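Long-range contact in DNA helicase uvsW (Enterobacteria phage T4, PDB 1RIF), which couples ATP hydrolysis to 3'-5' unwinding and branch migration of DNA in recombination-dependent repair and the reorganization of stalled replication forks of phage T4: residues M1-V13 against F71-I85. The protein carries 1 engineered substitution. Residues are numbered along the deposited sequence; the frame is centred on the assembly and turned at random.
Sequences MDIKVHFHDFSHV and FCDNFGYKAWIDPQI
Ile3 O accepts the backbone N-H of Trp80 at 2.6 Å, with the CA-H of Ala79 making a further, bent CA-H...O contact to it, in the parallel ladder between strand 3-8 and strand 79-81. In the mixed four-stranded sheet of the N-terminal domain of UvsW, 79-81 is an outermost strand, and 3-8 is paired on its other side with strand 12-16. Val5 N returns a nearly straight bond to Trp80 O (2.7 Å), and Val5 O then accepts Asp82 N.

Residues alternate between the two faces. Ile3, Val5, Ala79 and Ile81 share one, and apolar side chains suit Ile3 and Val5, which are buried there. The CB atoms of Ile3 and Ala79 lie 3.3 Å apart, tighter than usual van der Waals contact, where the small Ala79 fits, while Ile3 CD1 reaches the edge of the Phe71 ring in helix 68-74. Farther along, Ile85 CD1 touches both Val5 CG1 (3.6 Å) and Val13 CG1. On the other face Trp80, its CG anti to the backbone N (chi1 172°), is broad enough to point its benzo edge at the His6 ring face in an offset edge-to-face pair, and the aliphatic start of Lys4 runs past CE3.

Beyond the strand, the long, extended Gln84 chain carries its flat amide over the Phe7 ring, NE2 over the centre, 3.1 Å above the plane. Asp82 ties this turn to the sheet because a carboxylate can accept with both oxygens: OD1 takes Gln84 N in an Asx turn, whereas OD2 takes Phe7 N on its anti side at 3.2 Å.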
loop_
_atom_site.group_PDB
_atom_site.type_symbol
_atom_site.label_atom_id
_atom_site.label_comp_id
_atom_site.label_asym_id
_atom_site.label_seq_id
_atom_site.Cartn_x
_atom_site.Cartn_y
_atom_site.Cartn_z
ATOM N N MET A 1 5.401 -5.832 29.502
ATOM C CA MET A 1 6.833 -5.501 29.752
ATOM C C MET A 1 7.135 -4.035 29.455
ATOM O O MET A 1 6.538 -3.142 30.065
ATOM C CB MET A 1 7.728 -6.415 28.914
ATOM C CG MET A 1 7.206 -6.690 27.517
ATOM S SD MET A 1 8.095 -8.076 26.774
ATOM C CE MET A 1 7.098 -9.457 27.348
ATOM N N ASP A 2 8.065 -3.778 28.537
ATOM C CA ASP A 2 8.406 -2.401 28.191
ATOM C C ASP A 2 7.488 -1.870 27.108
ATOM O O ASP A 2 6.887 -0.805 27.250
ATOM C CB ASP A 2 9.854 -2.302 27.708
ATOM C CG ASP A 2 10.848 -2.361 28.841
ATOM O OD1 ASP A 2 10.718 -1.543 29.777
ATOM O OD2 ASP A 2 11.758 -3.215 28.794
ATOM N N ILE A 3 7.386 -2.631 26.026
ATOM C CA ILE A 3 6.563 -2.248 24.892
ATOM C C ILE A 3 5.719 -3.413 24.405
ATOM O O ILE A 3 6.233 -4.504 24.174
ATOM C CB ILE A 3 7.447 -1.770 23.722
ATOM C CG1 ILE A 3 8.267 -0.551 24.150
ATOM C CG2 ILE A 3 6.587 -1.449 22.520
ATOM C CD1 ILE A 3 9.264 -0.103 23.122
ATOM N N LYS A 4 4.419 -3.178 24.265
ATOM C CA LYS A 4 3.491 -4.191 23.768
ATOM C C LYS A 4 2.804 -3.610 22.546
ATOM O O LYS A 4 2.110 -2.600 22.642
ATOM C CB LYS A 4 2.439 -4.557 24.826
ATOM C CG LYS A 4 2.912 -5.573 25.859
ATOM C CD LYS A 4 1.767 -6.022 26.754
ATOM C CE LYS A 4 2.201 -7.125 27.719
ATOM N NZ LYS A 4 1.218 -7.337 28.834
ATOM N N VAL A 5 3.006 -4.237 21.393
ATOM C CA VAL A 5 2.398 -3.759 20.160
ATOM C C VAL A 5 1.197 -4.626 19.779
ATOM O O VAL A 5 1.334 -5.807 19.451
ATOM C CB VAL A 5 3.442 -3.729 19.022
ATOM C CG1 VAL A 5 2.830 -3.163 17.761
ATOM C CG2 VAL A 5 4.627 -2.879 19.447
ATOM N N HIS A 6 0.015 -4.025 19.839
ATOM C CA HIS A 6 -1.221 -4.728 19.535
ATOM C C HIS A 6 -1.759 -4.460 18.147
ATOM O O HIS A 6 -1.572 -3.388 17.577
ATOM C CB HIS A 6 -2.316 -4.359 20.540
ATOM C CG HIS A 6 -1.981 -4.699 21.956
ATOM N ND1 HIS A 6 -1.286 -3.843 22.784
ATOM C CD2 HIS A 6 -2.223 -5.814 22.685
ATOM C CE1 HIS A 6 -1.115 -4.417 23.962
ATOM N NE2 HIS A 6 -1.673 -5.615 23.927
ATOM N N PHE A 7 -2.448 -5.453 17.613
ATOM C CA PHE A 7 -3.050 -5.321 16.309
ATOM C C PHE A 7 -4.188 -4.295 16.472
ATOM O O PHE A 7 -4.813 -4.213 17.532
ATOM C CB PHE A 7 -3.601 -6.679 15.866
ATOM C CG PHE A 7 -4.133 -6.691 14.465
ATOM C CD1 PHE A 7 -3.296 -6.993 13.391
ATOM C CD2 PHE A 7 -5.466 -6.378 14.212
ATOM C CE1 PHE A 7 -3.779 -6.983 12.090
ATOM C CE2 PHE A 7 -5.957 -6.365 12.912
ATOM C CZ PHE A 7 -5.109 -6.669 11.850
ATOM N N HIS A 8 -4.434 -3.511 15.425
ATOM C CA HIS A 8 -5.480 -2.488 15.395
ATOM C C HIS A 8 -5.738 -2.241 13.902
ATOM O O HIS A 8 -5.175 -1.325 13.312
ATOM C CB HIS A 8 -4.972 -1.199 16.057
ATOM C CG HIS A 8 -5.958 -0.074 16.020
ATOM N ND1 HIS A 8 -6.967 0.065 16.950
ATOM C CD2 HIS A 8 -6.131 0.931 15.129
ATOM C CE1 HIS A 8 -7.718 1.103 16.629
ATOM N NE2 HIS A 8 -7.234 1.645 15.528
ATOM N N ASP A 9 -6.595 -3.051 13.296
ATOM C CA ASP A 9 -6.881 -2.981 11.856
ATOM C C ASP A 9 -5.629 -2.974 10.957
ATOM O O ASP A 9 -4.492 -2.974 11.440
ATOM C CB ASP A 9 -7.857 -1.825 11.496
ATOM C CG ASP A 9 -7.232 -0.430 11.545
ATOM O OD1 ASP A 9 -6.027 -0.263 11.264
ATOM O OD2 ASP A 9 -7.987 0.524 11.831
ATOM N N PHE A 10 -5.835 -2.989 9.643
ATOM C CA PHE A 10 -4.706 -3.035 8.724
ATOM C C PHE A 10 -4.061 -1.726 8.303
ATOM O O PHE A 10 -3.235 -1.714 7.392
ATOM C CB PHE A 10 -5.080 -3.853 7.485
ATOM C CG PHE A 10 -5.240 -5.312 7.772
ATOM C CD1 PHE A 10 -6.498 -5.864 7.959
ATOM C CD2 PHE A 10 -4.119 -6.122 7.931
ATOM C CE1 PHE A 10 -6.640 -7.203 8.305
ATOM C CE2 PHE A 10 -4.248 -7.466 8.279
ATOM C CZ PHE A 10 -5.512 -8.007 8.466
ATOM N N SER A 11 -4.423 -0.628 8.961
ATOM C CA SER A 11 -3.808 0.651 8.635
ATOM C C SER A 11 -2.740 0.984 9.679
ATOM O O SER A 11 -1.677 1.511 9.340
ATOM C CB SER A 11 -4.863 1.767 8.566
ATOM O OG SER A 11 -5.382 2.097 9.845
ATOM N N HIS A 12 -3.006 0.636 10.940
ATOM C CA HIS A 12 -2.082 0.921 12.045
ATOM C C HIS A 12 -2.012 -0.165 13.105
ATOM O O HIS A 12 -2.827 -1.075 13.141
ATOM C CB HIS A 12 -2.492 2.202 12.788
ATOM C CG HIS A 12 -2.487 3.436 11.944
ATOM N ND1 HIS A 12 -3.479 3.719 11.029
ATOM C CD2 HIS A 12 -1.616 4.470 11.887
ATOM C CE1 HIS A 12 -3.220 4.875 10.446
ATOM N NE2 HIS A 12 -2.095 5.352 10.950
ATOM N N VAL A 13 -1.020 -0.045 13.979
ATOM C CA VAL A 13 -0.870 -0.949 15.111
ATOM C C VAL A 13 -0.912 -0.003 16.307
ATOM O O VAL A 13 -0.636 1.186 16.157
ATOM C CB VAL A 13 0.479 -1.709 15.106
ATOM C CG1 VAL A 13 0.468 -2.772 14.021
ATOM C CG2 VAL A 13 1.633 -0.739 14.904
ATOM N N PHE A 71 14.467 1.040 17.254
ATOM C CA PHE A 71 14.209 1.818 18.459
ATOM C C PHE A 71 14.604 1.041 19.712
ATOM O O PHE A 71 15.554 1.402 20.401
ATOM C CB PHE A 71 12.721 2.176 18.523
ATOM C CG PHE A 71 12.344 2.994 19.721
ATOM C CD1 PHE A 71 12.568 4.366 19.743
ATOM C CD2 PHE A 71 11.776 2.389 20.840
ATOM C CE1 PHE A 71 12.231 5.120 20.861
ATOM C CE2 PHE A 71 11.438 3.136 21.960
ATOM C CZ PHE A 71 11.666 4.501 21.972
ATOM N N CYS A 72 13.864 -0.025 19.999
ATOM C CA CYS A 72 14.105 -0.861 21.167
ATOM C C CYS A 72 15.577 -1.262 21.359
ATOM O O CYS A 72 16.024 -1.433 22.493
ATOM C CB CYS A 72 13.259 -2.120 21.068
ATOM S SG CYS A 72 13.837 -3.189 19.724
ATOM N N ASP A 73 16.323 -1.440 20.271
ATOM C CA ASP A 73 17.741 -1.799 20.386
ATOM C C ASP A 73 18.515 -0.623 20.965
ATOM O O ASP A 73 19.381 -0.790 21.825
ATOM C CB ASP A 73 18.356 -2.147 19.023
ATOM C CG ASP A 73 17.868 -3.473 18.473
ATOM O OD1 ASP A 73 17.559 -4.381 19.277
ATOM O OD2 ASP A 73 17.815 -3.610 17.233
ATOM N N ASN A 74 18.191 0.568 20.469
ATOM C CA ASN A 74 18.817 1.817 20.896
ATOM C C ASN A 74 18.568 2.150 22.378
ATOM O O ASN A 74 19.503 2.468 23.119
ATOM C CB ASN A 74 18.291 2.955 20.019
ATOM C CG ASN A 74 18.810 4.309 20.439
ATOM O OD1 ASN A 74 18.148 5.329 20.228
ATOM N ND2 ASN A 74 20.005 4.335 21.019
ATOM N N PHE A 75 17.311 2.074 22.808
ATOM C CA PHE A 75 16.966 2.391 24.190
ATOM C C PHE A 75 16.935 1.172 25.101
ATOM O O PHE A 75 16.435 1.240 26.227
ATOM C CB PHE A 75 15.611 3.095 24.250
ATOM C CG PHE A 75 15.561 4.386 23.488
ATOM C CD1 PHE A 75 15.555 4.390 22.093
ATOM C CD2 PHE A 75 15.513 5.602 24.162
ATOM C CE1 PHE A 75 15.503 5.588 21.377
ATOM C CE2 PHE A 75 15.460 6.809 23.456
ATOM C CZ PHE A 75 15.454 6.799 22.060
ATOM N N GLY A 76 17.470 0.061 24.611
ATOM C CA GLY A 76 17.490 -1.155 25.396
ATOM C C GLY A 76 16.115 -1.570 25.888
ATOM O O GLY A 76 15.972 -2.011 27.032
ATOM N N TYR A 77 15.101 -1.442 25.037
ATOM C CA TYR A 77 13.747 -1.814 25.428
ATOM C C TYR A 77 13.365 -3.235 25.037
ATOM O O TYR A 77 13.866 -3.782 24.051
ATOM C CB TYR A 77 12.723 -0.840 24.831
ATOM C CG TYR A 77 12.690 0.520 25.493
ATOM C CD1 TYR A 77 12.665 0.641 26.884
ATOM C CD2 TYR A 77 12.642 1.689 24.731
ATOM C CE1 TYR A 77 12.595 1.893 27.499
ATOM C CE2 TYR A 77 12.567 2.950 25.337
ATOM C CZ TYR A 77 12.544 3.042 26.719
ATOM O OH TYR A 77 12.464 4.278 27.325
ATOM N N LYS A 78 12.476 -3.824 25.834
ATOM C CA LYS A 78 11.971 -5.174 25.594
ATOM C C LYS A 78 10.532 -5.029 25.112
ATOM O O LYS A 78 9.728 -4.354 25.761
ATOM C CB LYS A 78 12.003 -6.007 26.886
ATOM C CG LYS A 78 13.399 -6.337 27.416
ATOM C CD LYS A 78 14.149 -7.331 26.520
ATOM C CE LYS A 78 14.637 -6.706 25.204
ATOM N NZ LYS A 78 15.339 -7.687 24.310
ATOM N N ALA A 79 10.201 -5.657 23.983
ATOM C CA ALA A 79 8.847 -5.535 23.458
ATOM C C ALA A 79 8.168 -6.807 22.962
ATOM O O ALA A 79 8.811 -7.690 22.402
ATOM C CB ALA A 79 8.833 -4.496 22.362
ATOM N N TRP A 80 6.853 -6.878 23.185
ATOM C CA TRP A 80 6.012 -7.997 22.748
ATOM C C TRP A 80 5.195 -7.508 21.552
ATOM O O TRP A 80 4.541 -6.464 21.625
ATOM C CB TRP A 80 5.030 -8.437 23.849
ATOM C CG TRP A 80 4.007 -9.467 23.366
ATOM C CD1 TRP A 80 4.221 -10.804 23.161
ATOM C CD2 TRP A 80 2.645 -9.218 22.962
ATOM N NE1 TRP A 80 3.088 -11.398 22.651
ATOM C CE2 TRP A 80 2.105 -10.450 22.519
ATOM C CE3 TRP A 80 1.832 -8.076 22.926
ATOM C CZ2 TRP A 80 0.785 -10.571 22.050
ATOM C CZ3 TRP A 80 0.513 -8.198 22.457
ATOM C CH2 TRP A 80 0.010 -9.436 22.028
ATOM N N ILE A 81 5.223 -8.265 20.461
ATOM C CA ILE A 81 4.475 -7.880 19.276
ATOM C C ILE A 81 3.340 -8.862 19.021
ATOM O O ILE A 81 3.568 -10.067 18.907
ATOM C CB ILE A 81 5.386 -7.820 18.021
ATOM C CG1 ILE A 81 6.527 -6.824 18.246
ATOM C CG2 ILE A 81 4.573 -7.393 16.809
ATOM C CD1 ILE A 81 7.569 -7.294 19.239
ATOM N N ASP A 82 2.119 -8.339 18.945
ATOM C CA ASP A 82 0.951 -9.171 18.695
ATOM C C ASP A 82 1.306 -10.072 17.511
ATOM O O ASP A 82 1.709 -9.591 16.443
ATOM C CB ASP A 82 -0.249 -8.282 18.360
ATOM C CG ASP A 82 -1.555 -9.046 18.325
ATOM O OD1 ASP A 82 -1.526 -10.253 17.994
ATOM O OD2 ASP A 82 -2.610 -8.439 18.605
ATOM N N PRO A 83 1.185 -11.397 17.685
ATOM C CA PRO A 83 1.514 -12.319 16.594
ATOM C C PRO A 83 0.715 -12.090 15.305
ATOM O O PRO A 83 1.184 -12.410 14.209
ATOM C CB PRO A 83 1.258 -13.688 17.216
ATOM C CG PRO A 83 0.152 -13.404 18.185
ATOM C CD PRO A 83 0.618 -12.126 18.832
ATOM N N GLN A 84 -0.483 -11.524 15.431
ATOM C CA GLN A 84 -1.309 -11.275 14.258
ATOM C C GLN A 84 -0.645 -10.274 13.310
ATOM O O GLN A 84 -0.912 -10.272 12.105
ATOM C CB GLN A 84 -2.677 -10.749 14.673
ATOM C CG GLN A 84 -3.688 -10.823 13.558
ATOM C CD GLN A 84 -4.981 -10.115 13.893
ATOM O OE1 GLN A 84 -5.343 -9.974 15.061
ATOM N NE2 GLN A 84 -5.697 -9.677 12.861
ATOM N N ILE A 85 0.227 -9.436 13.866
ATOM C CA ILE A 85 0.933 -8.416 13.097
ATOM C C ILE A 85 1.967 -8.980 12.125
ATOM O O ILE A 85 2.116 -8.487 11.007
ATOM C CB ILE A 85 1.637 -7.414 14.046
ATOM C CG1 ILE A 85 0.585 -6.619 14.825
ATOM C CG2 ILE A 85 2.564 -6.485 13.250
ATOM C CD1 ILE A 85 1.164 -5.684 15.884
#